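PDB 2E0I: 432aa long hypothetical deoxyribodipyrimidine photolyase from Sulfolobus tokodaii, which probably repairs cyclobutane pyrimidine dimers in DNA with the energy of light, and carries two FAD molecules, one of them a likely light-harvesting cofactor. Local coordinates for residues 181-185 against 300-306. Residues are numbered along the deposited sequence; the frame is centred on the assembly and turned at random.
Sequences ESPLF and MLNSTGY. With FAD (flavin-adenine dinucleotide), chain E.
The hydroxyl of Ser182 is gripped from two sides of the contact. Ser182 OG donates to Thr304 O at 2.7 Å, in the carbonyl plane and on a lone pair, with a C=O...donor angle of 145°. The same oxygen accepts from Leu184 N at 3.1 Å, which makes an ST turn inside the type I beta turn from Ser182 to Phe185. OG lies anti to the backbone N, and this torsion carries it over to the end of helix 292-304. Thr304 is the last residue of that helix, and Gly305 leaves it with positive phi.

Leu184 packs next to this bond. Its CD2 methyl lies by the Thr304 hydroxyl (OG1) and 3.9 Å from Tyr306 CD2, while Met300 CE touches the same methyl from the helix. Phe185 and Tyr306 meet at a slant: their planes are 59° apart and the side chains run at about a right angle. Phe185 CE1 reaches Tyr306 CB at 3.7 Å, with CB at the edge of the phenylalanine ring. Phe53 of helix 48-66 also touches Phe185.

Tyr306 extends from this packing to the cofactor. With CG anti to the backbone N (chi1 171°), its ring passes Phe185 and Leu184, and OH donates to FAD O2P at 2.9 Å. FAD O5' lies at the edge of the ring. A phenylalanine here lacks the hydroxyl and would probably leave FAD O2P without this donor. Backbone nitrogens of Arg215, Leu216 and Ser217 also bond to this FAD. The contact thus joins the loop before helix 189-196 to the end of helix 292-304 and the FAD pocket, and the phenol, held by this packing, is positioned to donate to a phosphate oxygen that probably carries negative charge.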
ATOM      1  N   GLU A 181      13.582  -9.359   4.836  1.00 32.14           N
ATOM      2  CA  GLU A 181      13.372  -7.931   5.080  1.00 33.39           C
ATOM      3  C   GLU A 181      13.873  -7.013   3.965  1.00 31.71           C
ATOM      4  O   GLU A 181      14.852  -7.315   3.290  1.00 32.84           O
ATOM      5  CB  GLU A 181      14.055  -7.528   6.394  1.00 36.28           C
ATOM      6  CG  GLU A 181      13.568  -8.303   7.619  1.00 43.59           C
ATOM      7  CD  GLU A 181      14.126  -7.760   8.933  1.00 48.19           C
ATOM      8  OE1 GLU A 181      14.054  -6.525   9.155  1.00 51.39           O
ATOM      9  OE2 GLU A 181      14.627  -8.568   9.750  1.00 50.14           O
ATOM     10  N   SER A 182      13.196  -5.890   3.767  1.00 29.72           N
ATOM     11  CA  SER A 182      13.621  -4.930   2.759  1.00 26.85           C
ATOM     12  C   SER A 182      14.869  -4.232   3.273  1.00 26.66           C
ATOM     13  O   SER A 182      14.909  -3.761   4.412  1.00 26.00           O
ATOM     14  CB  SER A 182      12.549  -3.865   2.514  1.00 26.42           C
ATOM     15  OG  SER A 182      13.062  -2.802   1.721  1.00 20.64           O
ATOM     16  N   PRO A 183      15.910  -4.153   2.439  1.00 26.73           N
ATOM     17  CA  PRO A 183      17.132  -3.486   2.888  1.00 26.33           C
ATOM     18  C   PRO A 183      16.886  -1.990   3.022  1.00 27.30           C
ATOM     19  O   PRO A 183      17.708  -1.257   3.571  1.00 29.39           O
ATOM     20  CB  PRO A 183      18.113  -3.792   1.764  1.00 25.11           C
ATOM     21  CG  PRO A 183      17.229  -3.795   0.552  1.00 23.97           C
ATOM     22  CD  PRO A 183      16.037  -4.596   1.036  1.00 26.03           C
ATOM     23  N   LEU A 184      15.736  -1.550   2.534  1.00 26.75           N
ATOM     24  CA  LEU A 184      15.401  -0.138   2.523  1.00 25.68           C
ATOM     25  C   LEU A 184      14.515   0.390   3.662  1.00 24.94           C
ATOM     26  O   LEU A 184      14.382   1.605   3.836  1.00 24.44           O
ATOM     27  CB  LEU A 184      14.780   0.162   1.162  1.00 25.01           C
ATOM     28  CG  LEU A 184      14.426   1.585   0.795  1.00 26.42           C
ATOM     29  CD1 LEU A 184      15.624   2.485   1.057  1.00 25.99           C
ATOM     30  CD2 LEU A 184      13.993   1.619  -0.670  1.00 25.83           C
ATOM     31  N   PHE A 185      13.910  -0.509   4.430  1.00 24.50           N
ATOM     32  CA  PHE A 185      13.041  -0.109   5.536  1.00 25.13           C
ATOM     33  C   PHE A 185      13.321  -0.972   6.743  1.00 26.98           C
ATOM     34  O   PHE A 185      13.848  -2.077   6.619  1.00 29.03           O
ATOM     35  CB  PHE A 185      11.553  -0.283   5.183  1.00 23.99           C
ATOM     36  CG  PHE A 185      11.108   0.507   3.995  1.00 20.97           C
ATOM     37  CD1 PHE A 185      11.297   0.013   2.715  1.00 19.94           C
ATOM     38  CD2 PHE A 185      10.535   1.766   4.161  1.00 20.71           C
ATOM     39  CE1 PHE A 185      10.928   0.760   1.608  1.00 21.64           C
ATOM     40  CE2 PHE A 185      10.160   2.529   3.063  1.00 19.56           C
ATOM     41  CZ  PHE A 185      10.357   2.027   1.783  1.00 21.89           C
ATOM     42  N   MET A 300      14.583  -2.953  -9.129  1.00 22.58           N
ATOM     43  CA  MET A 300      14.629  -2.318  -7.827  1.00 22.30           C
ATOM     44  C   MET A 300      13.488  -2.866  -6.978  1.00 23.21           C
ATOM     45  O   MET A 300      13.709  -3.388  -5.886  1.00 23.88           O
ATOM     46  CB  MET A 300      14.492  -0.805  -7.932  1.00 22.45           C
ATOM     47  CG  MET A 300      14.614  -0.152  -6.568  1.00 22.91           C
ATOM     48  SD  MET A 300      14.414   1.630  -6.512  1.00 25.71           S
ATOM     49  CE  MET A 300      14.278   1.837  -4.743  1.00 23.62           C
ATOM     50  N   LEU A 301      12.265  -2.752  -7.492  1.00 22.81           N
ATOM     51  CA  LEU A 301      11.089  -3.241  -6.788  1.00 21.15           C
ATOM     52  C   LEU A 301      11.312  -4.662  -6.276  1.00 21.56           C
ATOM     53  O   LEU A 301      11.009  -4.957  -5.127  1.00 21.28           O
ATOM     54  CB  LEU A 301       9.865  -3.206  -7.719  1.00 20.48           C
ATOM     55  CG  LEU A 301       8.653  -4.084  -7.360  1.00 20.21           C
ATOM     56  CD1 LEU A 301       8.023  -3.593  -6.068  1.00 19.10           C
ATOM     57  CD2 LEU A 301       7.633  -4.063  -8.496  1.00 19.44           C
ATOM     58  N   ASN A 302      11.856  -5.540  -7.116  1.00 21.91           N
ATOM     59  CA  ASN A 302      12.058  -6.923  -6.696  1.00 23.24           C
ATOM     60  C   ASN A 302      12.995  -7.114  -5.516  1.00 23.14           C
ATOM     61  O   ASN A 302      12.741  -7.926  -4.631  1.00 23.49           O
ATOM     62  CB  ASN A 302      12.540  -7.792  -7.867  1.00 24.48           C
ATOM     63  CG  ASN A 302      11.451  -8.026  -8.913  1.00 27.64           C
ATOM     64  OD1 ASN A 302      10.311  -8.344  -8.577  1.00 28.25           O
ATOM     65  ND2 ASN A 302      11.805  -7.879 -10.191  1.00 28.16           N
ATOM     66  N   SER A 303      14.079  -6.364  -5.480  1.00 23.53           N
ATOM     67  CA  SER A 303      15.014  -6.537  -4.396  1.00 23.69           C
ATOM     68  C   SER A 303      14.750  -5.604  -3.247  1.00 23.42           C
ATOM     69  O   SER A 303      15.226  -5.830  -2.147  1.00 25.42           O
ATOM     70  CB  SER A 303      16.422  -6.308  -4.891  1.00 24.41           C
ATOM     71  OG  SER A 303      16.569  -4.944  -5.190  1.00 26.22           O
ATOM     72  N   THR A 304      13.978  -4.561  -3.483  1.00 23.56           N
ATOM     73  CA  THR A 304      13.719  -3.608  -2.426  1.00 22.94           C
ATOM     74  C   THR A 304      12.266  -3.559  -1.931  1.00 22.59           C
ATOM     75  O   THR A 304      12.008  -3.223  -0.770  1.00 21.70           O
ATOM     76  CB  THR A 304      14.155  -2.220  -2.891  1.00 22.10           C
ATOM     77  OG1 THR A 304      14.208  -1.350  -1.768  1.00 27.58           O
ATOM     78  CG2 THR A 304      13.169  -1.655  -3.876  1.00 22.89           C
ATOM     79  N   GLY A 305      11.325  -3.896  -2.811  1.00 22.27           N
ATOM     80  CA  GLY A 305       9.917  -3.858  -2.454  1.00 21.16           C
ATOM     81  C   GLY A 305       9.362  -2.443  -2.503  1.00 20.10           C
ATOM     82  O   GLY A 305       8.288  -2.158  -1.972  1.00 18.70           O
ATOM     83  N   TYR A 306      10.100  -1.555  -3.163  1.00 20.17           N
ATOM     84  CA  TYR A 306       9.708  -0.159  -3.281  1.00 20.38           C
ATOM     85  C   TYR A 306      10.214   0.480  -4.584  1.00 20.51           C
ATOM     86  O   TYR A 306      11.226   0.068  -5.130  1.00 19.73           O
ATOM     87  CB  TYR A 306      10.262   0.630  -2.080  1.00 20.22           C
ATOM     88  CG  TYR A 306      10.089   2.127  -2.203  1.00 21.49           C
ATOM     89  CD1 TYR A 306       8.953   2.769  -1.700  1.00 22.30           C
ATOM     90  CD2 TYR A 306      11.013   2.893  -2.919  1.00 21.82           C
ATOM     91  CE1 TYR A 306       8.738   4.136  -1.913  1.00 21.78           C
ATOM     92  CE2 TYR A 306      10.807   4.255  -3.143  1.00 21.66           C
ATOM     93  CZ  TYR A 306       9.670   4.868  -2.644  1.00 22.86           C
ATOM     94  OH  TYR A 306       9.457   6.204  -2.917  1.00 25.02           O
TER
HETATM   95  PA  FAD E1100       6.155  10.263  -2.125  1.00 29.54           P
HETATM   96  O1A FAD E1100       7.276  10.666  -1.245  1.00 31.28           O
HETATM   97  O2A FAD E1100       5.715  10.996  -3.331  1.00 31.16           O
HETATM   98  O5B FAD E1100       5.000  10.745  -1.112  1.00 31.26           O
HETATM   99  C5B FAD E1100       3.697  11.109  -1.573  1.00 32.36           C
HETATM  100  C4B FAD E1100       2.632  10.514  -0.649  1.00 34.14           C
HETATM  101  O4B FAD E1100       1.306  10.848  -1.093  1.00 35.85           O
HETATM  102  C3B FAD E1100       2.737   8.988  -0.664  1.00 34.99           C
HETATM  103  O3B FAD E1100       3.537   8.574   0.447  1.00 33.17           O
HETATM  104  C2B FAD E1100       1.285   8.603  -0.386  1.00 35.21           C
HETATM  105  O2B FAD E1100       0.980   8.830   0.991  1.00 38.01           O
HETATM  106  C1B FAD E1100       0.563   9.628  -1.262  1.00 35.68           C
HETATM  107  N9A FAD E1100       0.577   9.240  -2.693  1.00 34.64           N
HETATM  108  C8A FAD E1100       1.426   9.659  -3.629  1.00 33.40           C
HETATM  109  N7A FAD E1100       1.065   9.167  -4.812  1.00 33.44           N
HETATM  110  C5A FAD E1100      -0.024   8.425  -4.630  1.00 33.54           C
HETATM  111  C6A FAD E1100      -0.846   7.670  -5.460  1.00 32.04           C
HETATM  112  N6A FAD E1100      -0.619   7.604  -6.768  1.00 30.60           N
HETATM  113  N1A FAD E1100      -1.885   7.012  -4.924  1.00 31.20           N
HETATM  114  C2A FAD E1100      -2.145   7.068  -3.629  1.00 30.40           C
HETATM  115  N3A FAD E1100      -1.388   7.780  -2.813  1.00 30.27           N
HETATM  116  C4A FAD E1100      -0.332   8.463  -3.277  1.00 33.30           C
HETATM  117  N1  FAD E1100       0.860   3.296  -2.750  1.00 23.25           N
HETATM  118  C2  FAD E1100       0.674   2.482  -1.625  1.00 24.48           C
HETATM  119  O2  FAD E1100       0.808   2.938  -0.492  1.00 25.23           O
HETATM  120  N3  FAD E1100       0.387   1.121  -1.789  1.00 26.07           N
HETATM  121  C4  FAD E1100       0.298   0.586  -3.079  1.00 24.57           C
HETATM  122  O4  FAD E1100      -0.011  -0.596  -3.225  1.00 23.75           O
HETATM  123  C4X FAD E1100       0.500   1.396  -4.192  1.00 24.01           C
HETATM  124  N5  FAD E1100       0.494   0.827  -5.470  1.00 24.96           N
HETATM  125  C5X FAD E1100       0.675   1.633  -6.601  1.00 24.55           C
HETATM  126  C6  FAD E1100       0.647   1.046  -7.863  1.00 22.01           C
HETATM  127  C7  FAD E1100       0.790   1.839  -8.997  1.00 23.91           C
HETATM  128  C7M FAD E1100       0.726   1.172 -10.372  1.00 24.69           C
HETATM  129  C8  FAD E1100       0.968   3.215  -8.864  1.00 22.82           C
HETATM  130  C8M FAD E1100       1.101   4.117 -10.094  1.00 23.13           C
HETATM  131  C9  FAD E1100       0.996   3.792  -7.598  1.00 23.48           C
HETATM  132  C9A FAD E1100       0.843   3.009  -6.456  1.00 25.13           C
HETATM  133  N10 FAD E1100       0.848   3.582  -5.171  1.00 24.65           N
HETATM  134  C10 FAD E1100       0.776   2.753  -4.039  1.00 23.77           C
HETATM  135  C1' FAD E1100       0.969   5.053  -5.006  1.00 22.81           C
HETATM  136  C2' FAD E1100       2.372   5.650  -4.865  1.00 24.46           C
HETATM  137  O2' FAD E1100       3.207   5.228  -5.945  1.00 24.04           O
HETATM  138  C3' FAD E1100       3.026   5.301  -3.526  1.00 26.29           C
HETATM  139  O3' FAD E1100       2.154   5.685  -2.459  1.00 28.37           O
HETATM  140  C4' FAD E1100       4.358   6.035  -3.349  1.00 26.48           C
HETATM  141  O4' FAD E1100       5.243   5.717  -4.427  1.00 26.67           O
HETATM  142  C5' FAD E1100       5.022   5.658  -2.023  1.00 27.16           C
HETATM  143  O5' FAD E1100       6.313   6.264  -1.901  1.00 28.99           O
HETATM  144  P   FAD E1100       6.523   7.650  -1.109  1.00 27.24           P
HETATM  145  O1P FAD E1100       5.864   7.527   0.210  1.00 28.14           O
HETATM  146  O2P FAD E1100       7.971   7.956  -1.143  1.00 28.17           O
HETATM  147  O3P FAD E1100       5.709   8.717  -2.005  1.00 30.28           O